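Local coordinates for alginate lyase, family PL7 (Zobellia galactanivorans, PDB 3ZPY), which probably cleaves alginate by beta-elimination, the chain here being the PL7 lyase catalytic domain of a longer marine bacterial protein, at residues G114-G126 against D137-N149. Numbering follows the deposited sequence.
Sequences GDGGVLCFGQIHG and DDVVRVQFIGEEN
Val118 pairs with Ile145 and Cys120 with Gln143 on antiparallel strands 117-120 and 140-146, whose axes come within 4.8 Å; the chain turns a corner at Phe121, and 122-125 continues the pairing with 140-146. Two classic beta bulges interrupt the ladder. In one, Phe121 and Gly122 face Val142; in the other, Val139 N and Val140 N both donate to Ile124 O. Phe121 and Phe144 form an edge-to-face pair, planes at 62°. Phe121 CE2 sits over the centre of the Phe144 ring. Chi1 of 58° puts Phe121 CG between the backbone N and the carbonyl carbon, with CZ 3.6 Å from Val142 CG1. The Phe144 side packs on strand 96-107, where Val105 touches both rings. It is the sheet-to-sheet interface of the PL7 beta-jelly roll. The opposite face, which also carries Val118, Cys120 and Ile145, has a polar chain from His125 to Gln143. Gln123, Ile124 and His125 form the family's QIH motif, so this face probably lines the substrate groove. His125 ND1 donates to Asp138 OD1 at 2.6 Å, in the ring plane and on the anti lone pair. Asp138 OD2 takes Arg141 NH1 in a salt bridge of 2.9 Å. Arg141 NE donates to Gln143 OE1, and Gln143 NE2 hydrogen-bonds Ser160 OG. With a leucine in place of His125, Asp138 OD1 would probably lose this in-plane donor, and the carboxylate would be held less firmly. Gly116 N donates to Glu148 OE1 from above the carboxylate plane.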
ATOM      1  N   GLY A 114     -13.010 -11.062 -13.046  1.00 16.28           N
ATOM      2  CA  GLY A 114     -13.952 -11.856 -12.235  1.00 20.38           C
ATOM      3  C   GLY A 114     -13.315 -13.025 -11.489  1.00 17.38           C
ATOM      4  O   GLY A 114     -13.889 -13.555 -10.474  1.00 20.24           O
ATOM      5  N   ASP A 115     -12.111 -13.391 -11.897  1.00 17.79           N
ATOM      6  CA  ASP A 115     -11.485 -14.546 -11.387  1.00 16.38           C
ATOM      7  C   ASP A 115     -10.251 -14.132 -10.622  1.00 11.26           C
ATOM      8  O   ASP A 115      -9.203 -13.658 -11.217  1.00 17.47           O
ATOM      9  CB  ASP A 115     -11.006 -15.378 -12.513  1.00 19.91           C
ATOM     10  CG  ASP A 115     -10.400 -16.718 -12.078  1.00 29.32           C
ATOM     11  OD1 ASP A 115     -10.890 -17.314 -11.057  1.00 22.10           O
ATOM     12  OD2 ASP A 115      -9.443 -17.148 -12.806  1.00 39.03           O
ATOM     13  N   GLY A 116     -10.336 -14.224  -9.337  1.00 11.30           N
ATOM     14  CA  GLY A 116      -9.211 -13.860  -8.493  1.00  9.17           C
ATOM     15  C   GLY A 116      -9.445 -12.525  -7.794  1.00  7.49           C
ATOM     16  O   GLY A 116     -10.369 -11.740  -8.160  1.00  7.37           O
ATOM     17  N   GLY A 117      -8.645 -12.331  -6.734  1.00  6.58           N
ATOM     18  CA  GLY A 117      -8.663 -11.084  -5.976  1.00  6.42           C
ATOM     19  C   GLY A 117      -7.285 -10.845  -5.479  1.00  6.83           C
ATOM     20  O   GLY A 117      -6.550 -11.774  -5.133  1.00  7.01           O
ATOM     21  N   VAL A 118      -6.869  -9.569  -5.445  1.00  5.94           N
ATOM     22  CA  VAL A 118      -5.518  -9.227  -5.038  1.00  5.24           C
ATOM     23  C   VAL A 118      -5.480  -7.784  -4.514  1.00  4.66           C
ATOM     24  O   VAL A 118      -6.091  -6.876  -5.134  1.00  6.12           O
ATOM     25  CB  VAL A 118      -4.491  -9.491  -6.205  1.00  5.00           C
ATOM     26  CG1 VAL A 118      -4.913  -8.864  -7.552  1.00  6.61           C
ATOM     27  CG2 VAL A 118      -3.064  -9.102  -5.871  1.00  4.86           C
ATOM     28  N   LEU A 119      -4.614  -7.508  -3.540  1.00  4.57           N
ATOM     29  CA  LEU A 119      -4.359  -6.148  -3.213  1.00  4.00           C
ATOM     30  C   LEU A 119      -2.943  -6.016  -2.652  1.00  3.92           C
ATOM     31  O   LEU A 119      -2.308  -7.023  -2.289  1.00  5.02           O
ATOM     32  CB  LEU A 119      -5.386  -5.649  -2.214  1.00  4.13           C
ATOM     33  CG  LEU A 119      -5.414  -6.340  -0.787  1.00  4.89           C
ATOM     34  CD1 LEU A 119      -4.330  -5.855   0.170  1.00  5.28           C
ATOM     35  CD2 LEU A 119      -6.776  -6.048  -0.126  1.00  6.22           C
ATOM     36  N   CYS A 120      -2.465  -4.749  -2.589  1.00  4.21           N
ATOM     37  CA  CYS A 120      -1.124  -4.409  -2.124  1.00  4.20           C
ATOM     38  C   CYS A 120      -1.227  -3.661  -0.805  1.00  3.91           C
ATOM     39  O   CYS A 120      -1.950  -2.688  -0.698  1.00  5.15           O
ATOM     40  CB  CYS A 120      -0.500  -3.507  -3.209  1.00  4.78           C
ATOM     41  SG  CYS A 120       1.062  -2.755  -2.654  1.00  6.20           S
ATOM     42  N   PHE A 121      -0.522  -4.165   0.175  1.00  4.51           N
ATOM     43  CA  PHE A 121      -0.605  -3.608   1.554  1.00  4.56           C
ATOM     44  C   PHE A 121       0.749  -2.937   1.967  1.00  4.87           C
ATOM     45  O   PHE A 121       0.896  -2.568   3.144  1.00  8.88           O
ATOM     46  CB  PHE A 121      -1.106  -4.650   2.551  1.00  5.44           C
ATOM     47  CG  PHE A 121      -0.268  -5.918   2.622  1.00  5.35           C
ATOM     48  CD1 PHE A 121       0.853  -6.017   3.435  1.00  5.49           C
ATOM     49  CD2 PHE A 121      -0.671  -7.094   1.957  1.00  4.63           C
ATOM     50  CE1 PHE A 121       1.578  -7.187   3.538  1.00  5.96           C
ATOM     51  CE2 PHE A 121       0.066  -8.240   2.009  1.00  5.67           C
ATOM     52  CZ  PHE A 121       1.221  -8.308   2.817  1.00  6.26           C
ATOM     53  N   GLY A 122       1.768  -2.866   1.068  1.00  4.35           N
ATOM     54  CA  GLY A 122       2.912  -2.007   1.363  1.00  5.26           C
ATOM     55  C   GLY A 122       3.717  -1.910   0.080  1.00  4.86           C
ATOM     56  O   GLY A 122       3.681  -2.824  -0.757  1.00  7.44           O
ATOM     57  N   GLN A 123       4.412  -0.790  -0.064  1.00  5.86           N
ATOM     58  CA  GLN A 123       5.166  -0.501  -1.279  1.00  6.83           C
ATOM     59  C   GLN A 123       6.409   0.313  -1.015  1.00  5.53           C
ATOM     60  O   GLN A 123       6.442   1.071  -0.041  1.00  5.85           O
ATOM     61  CB  GLN A 123       4.395   0.345  -2.301  1.00  9.36           C
ATOM     62  CG  GLN A 123       3.001  -0.063  -2.744  1.00 10.40           C
ATOM     63  CD  GLN A 123       2.383   1.177  -3.434  1.00 12.89           C
ATOM     64  OE1 GLN A 123       1.315   1.637  -3.013  1.00 17.47           O
ATOM     65  NE2 GLN A 123       3.060   1.736  -4.373  1.00 19.21           N
ATOM     66  N   ILE A 124       7.385   0.198  -1.973  1.00  4.72           N
ATOM     67  CA  ILE A 124       8.297   1.264  -2.216  1.00  4.98           C
ATOM     68  C   ILE A 124       7.995   1.816  -3.623  1.00  5.78           C
ATOM     69  O   ILE A 124       7.912   1.047  -4.596  1.00  7.00           O
ATOM     70  CB  ILE A 124       9.798   0.780  -2.206  1.00  4.74           C
ATOM     71  CG1 ILE A 124      10.116   0.191  -0.819  1.00  4.93           C
ATOM     72  CG2 ILE A 124      10.783   1.935  -2.553  1.00  6.18           C
ATOM     73  CD1 ILE A 124      11.362  -0.687  -0.797  1.00  6.79           C
ATOM     74  N   HIS A 125       7.850   3.144  -3.695  1.00  5.65           N
ATOM     75  CA  HIS A 125       7.652   3.799  -4.973  1.00  5.64           C
ATOM     76  C   HIS A 125       8.866   4.602  -5.342  1.00  7.28           C
ATOM     77  O   HIS A 125       9.400   5.341  -4.495  1.00  7.48           O
ATOM     78  CB  HIS A 125       6.340   4.625  -4.941  1.00  7.63           C
ATOM     79  CG  HIS A 125       5.919   5.077  -6.312  1.00  8.00           C
ATOM     80  ND1 HIS A 125       5.229   4.276  -7.199  1.00 11.76           N
ATOM     81  CD2 HIS A 125       6.181   6.227  -6.988  1.00 10.59           C
ATOM     82  CE1 HIS A 125       5.029   4.945  -8.342  1.00 13.45           C
ATOM     83  NE2 HIS A 125       5.620   6.138  -8.222  1.00 12.81           N
ATOM     84  N   GLY A 126       9.248   4.561  -6.638  1.00  7.37           N
ATOM     85  CA  GLY A 126      10.397   5.326  -7.089  1.00  9.25           C
ATOM     86  C   GLY A 126      10.020   6.377  -8.114  1.00  9.37           C
ATOM     87  O   GLY A 126       8.846   6.695  -8.278  1.00 11.06           O
ATOM     88  N   ASP A 137       8.929   3.678 -11.441  1.00 11.77           N
ATOM     89  CA  ASP A 137       7.558   3.627 -10.918  1.00 12.13           C
ATOM     90  C   ASP A 137       7.544   2.805  -9.612  1.00  9.67           C
ATOM     91  O   ASP A 137       8.458   3.053  -8.777  1.00  8.68           O
ATOM     92  CB  ASP A 137       6.567   3.137 -11.977  1.00 14.05           C
ATOM     93  CG  ASP A 137       6.358   4.131 -13.111  1.00 20.07           C
ATOM     94  OD1 ASP A 137       6.327   5.392 -12.932  1.00 24.50           O
ATOM     95  OD2 ASP A 137       6.210   3.619 -14.228  1.00 33.13           O
ATOM     96  N   ASP A 138       6.598   1.877  -9.351  1.00  8.00           N
ATOM     97  CA  ASP A 138       6.700   1.054  -8.131  1.00  8.36           C
ATOM     98  C   ASP A 138       7.947   0.194  -8.181  1.00  7.29           C
ATOM     99  O   ASP A 138       8.123  -0.613  -9.075  1.00  9.19           O
ATOM    100  CB  ASP A 138       5.523   0.097  -7.995  1.00  9.39           C
ATOM    101  CG  ASP A 138       4.174   0.795  -7.800  1.00 13.85           C
ATOM    102  OD1 ASP A 138       4.109   1.978  -7.413  1.00 17.51           O
ATOM    103  OD2 ASP A 138       3.119   0.155  -8.125  1.00 12.81           O
ATOM    104  N   VAL A 139       8.775   0.339  -7.137  1.00  6.97           N
ATOM    105  CA  VAL A 139       9.979  -0.509  -6.943  1.00  6.17           C
ATOM    106  C   VAL A 139       9.543  -1.901  -6.493  1.00  5.39           C
ATOM    107  O   VAL A 139      10.006  -2.918  -6.990  1.00  6.05           O
ATOM    108  CB  VAL A 139      10.937   0.133  -5.942  1.00  6.91           C
ATOM    109  CG1 VAL A 139      12.044  -0.800  -5.559  1.00  6.94           C
ATOM    110  CG2 VAL A 139      11.477   1.464  -6.468  1.00  7.33           C
ATOM    111  N   VAL A 140       8.641  -1.922  -5.493  1.00  4.95           N
ATOM    112  CA  VAL A 140       8.090  -3.246  -5.001  1.00  4.52           C
ATOM    113  C   VAL A 140       6.679  -2.983  -4.514  1.00  4.67           C
ATOM    114  O   VAL A 140       6.407  -1.912  -3.932  1.00  5.87           O
ATOM    115  CB  VAL A 140       9.012  -3.899  -3.913  1.00  4.97           C
ATOM    116  CG1 VAL A 140       8.986  -3.106  -2.578  1.00  7.09           C
ATOM    117  CG2 VAL A 140       8.614  -5.367  -3.667  1.00  5.30           C
ATOM    118  N   ARG A 141       5.827  -3.961  -4.776  1.00  4.89           N
ATOM    119  CA  ARG A 141       4.502  -4.061  -4.187  1.00  4.61           C
ATOM    120  C   ARG A 141       4.399  -5.372  -3.432  1.00  4.63           C
ATOM    121  O   ARG A 141       4.618  -6.444  -4.012  1.00  5.21           O
ATOM    122  CB  ARG A 141       3.453  -4.037  -5.285  1.00  4.93           C
ATOM    123  CG  ARG A 141       3.269  -2.649  -5.889  1.00  5.61           C
ATOM    124  CD  ARG A 141       1.948  -2.558  -6.679  1.00  7.86           C
ATOM    125  NE  ARG A 141       1.788  -3.603  -7.701  1.00  8.50           N
ATOM    126  CZ  ARG A 141       2.317  -3.543  -8.912  1.00  8.81           C
ATOM    127  NH1 ARG A 141       3.106  -2.539  -9.271  1.00  8.34           N
ATOM    128  NH2 ARG A 141       2.116  -4.546  -9.783  1.00 10.77           N
ATOM    129  N   VAL A 142       4.021  -5.305  -2.132  1.00  4.02           N
ATOM    130  CA  VAL A 142       3.845  -6.478  -1.281  1.00  4.58           C
ATOM    131  C   VAL A 142       2.342  -6.757  -1.261  1.00  3.96           C
ATOM    132  O   VAL A 142       1.586  -5.871  -0.867  1.00  4.57           O
ATOM    133  CB  VAL A 142       4.376  -6.121   0.104  1.00  4.89           C
ATOM    134  CG1 VAL A 142       4.150  -7.314   1.034  1.00  6.19           C
ATOM    135  CG2 VAL A 142       5.852  -5.723   0.089  1.00  6.12           C
ATOM    136  N   GLN A 143       1.955  -7.955  -1.726  1.00  4.42           N
ATOM    137  CA  GLN A 143       0.549  -8.195  -2.016  1.00  5.44           C
ATOM    138  C   GLN A 143       0.150  -9.564  -1.490  1.00  4.89           C
ATOM    139  O   GLN A 143       0.956 -10.427  -1.309  1.00  5.14           O
ATOM    140  CB  GLN A 143       0.278  -8.219  -3.535  1.00  5.32           C
ATOM    141  CG  GLN A 143       0.767  -6.897  -4.179  1.00  7.05           C
ATOM    142  CD  GLN A 143       1.005  -6.966  -5.599  1.00  8.92           C
ATOM    143  OE1 GLN A 143       0.612  -6.061  -6.360  1.00 11.66           O
ATOM    144  NE2 GLN A 143       1.756  -8.001  -5.986  1.00 13.49           N
ATOM    145  N   PHE A 144      -1.151  -9.708  -1.199  1.00  4.65           N
ATOM    146  CA  PHE A 144      -1.775 -11.026  -1.122  1.00  4.65           C
ATOM    147  C   PHE A 144      -2.714 -11.233  -2.333  1.00  5.51           C
ATOM    148  O   PHE A 144      -3.457 -10.319  -2.666  1.00  5.14           O
ATOM    149  CB  PHE A 144      -2.566 -11.221   0.179  1.00  4.68           C
ATOM    150  CG  PHE A 144      -1.741 -11.419   1.409  1.00  4.56           C
ATOM    151  CD1 PHE A 144      -0.421 -11.909   1.415  1.00  6.15           C
ATOM    152  CD2 PHE A 144      -2.384 -11.216   2.625  1.00  5.21           C
ATOM    153  CE1 PHE A 144       0.251 -12.049   2.635  1.00  6.05           C
ATOM    154  CE2 PHE A 144      -1.744 -11.395   3.833  1.00  6.07           C
ATOM    155  CZ  PHE A 144      -0.405 -11.833   3.823  1.00  6.82           C
ATOM    156  N   ILE A 145      -2.638 -12.442  -2.886  1.00  5.51           N
ATOM    157  CA  ILE A 145      -3.424 -12.826  -4.008  1.00  5.63           C
ATOM    158  C   ILE A 145      -4.187 -14.114  -3.654  1.00  6.55           C
ATOM    159  O   ILE A 145      -3.624 -15.054  -3.062  1.00  7.95           O
ATOM    160  CB  ILE A 145      -2.567 -13.004  -5.279  1.00  5.21           C
ATOM    161  CG1 ILE A 145      -3.484 -13.349  -6.491  1.00  7.24           C
ATOM    162  CG2 ILE A 145      -1.449 -14.067  -5.094  1.00  6.30           C
ATOM    163  CD1 ILE A 145      -2.796 -13.082  -7.785  1.00  7.58           C
ATOM    164  N   GLY A 146      -5.451 -14.151  -4.044  1.00  6.20           N
ATOM    165  CA  GLY A 146      -6.336 -15.286  -3.751  1.00  6.71           C
ATOM    166  C   GLY A 146      -7.579 -15.286  -4.579  1.00  6.73           C
ATOM    167  O   GLY A 146      -7.535 -14.904  -5.753  1.00  7.04           O
ATOM    168  N   GLU A 147      -8.679 -15.763  -4.036  1.00  7.88           N
ATOM    169  CA  GLU A 147      -9.895 -15.865  -4.823  1.00  7.62           C
ATOM    170  C   GLU A 147     -10.675 -14.551  -4.809  1.00  7.96           C
ATOM    171  O   GLU A 147     -10.491 -13.703  -3.905  1.00  6.81           O
ATOM    172  CB  GLU A 147     -10.819 -16.905  -4.175  1.00  9.66           C
ATOM    173  CG  GLU A 147     -10.258 -18.296  -4.127  1.00 15.14           C
ATOM    174  CD  GLU A 147     -10.918 -18.995  -2.968  1.00 24.62           C
ATOM    175  OE1 GLU A 147     -12.116 -19.364  -3.149  1.00 37.60           O
ATOM    176  OE2 GLU A 147     -10.294 -19.128  -1.881  1.00 28.31           O
ATOM    177  N   GLU A 148     -11.543 -14.389  -5.811  1.00  8.26           N
ATOM    178  CA  GLU A 148     -12.363 -13.171  -5.870  1.00  8.71           C
ATOM    179  C   GLU A 148     -13.210 -13.113  -4.580  1.00  7.35           C
ATOM    180  O   GLU A 148     -13.774 -14.102  -4.131  1.00  8.90           O
ATOM    181  CB  GLU A 148     -13.269 -13.159  -7.062  1.00 10.43           C
ATOM    182  CG  GLU A 148     -14.156 -14.430  -7.210  1.00 12.80           C
ATOM    183  CD  GLU A 148     -13.457 -15.614  -7.895  1.00 14.06           C
ATOM    184  OE1 GLU A 148     -12.194 -15.647  -7.974  1.00 16.01           O
ATOM    185  OE2 GLU A 148     -14.208 -16.540  -8.343  1.00 21.45           O
ATOM    186  N   ASN A 149     -13.266 -11.912  -4.014  1.00  6.94           N
ATOM    187  CA  ASN A 149     -14.074 -11.730  -2.738  1.00  8.00           C
ATOM    188  C   ASN A 149     -13.689 -12.684  -1.639  1.00  7.92           C
ATOM    189  O   ASN A 149     -14.554 -12.904  -0.751  1.00  8.13           O
ATOM    190  CB  ASN A 149     -15.575 -11.755  -3.063  1.00  8.56           C
ATOM    191  CG  ASN A 149     -15.862 -10.730  -4.125  1.00  8.93           C
ATOM    192  OD1 ASN A 149     -16.558 -11.046  -5.085  1.00 14.35           O
ATOM    193  ND2 ASN A 149     -15.371  -9.494  -3.893  1.00  6.40           N
TER
HETATM  194  O   HOH W   1       5.738   7.669 -10.473  1.00 25.94           O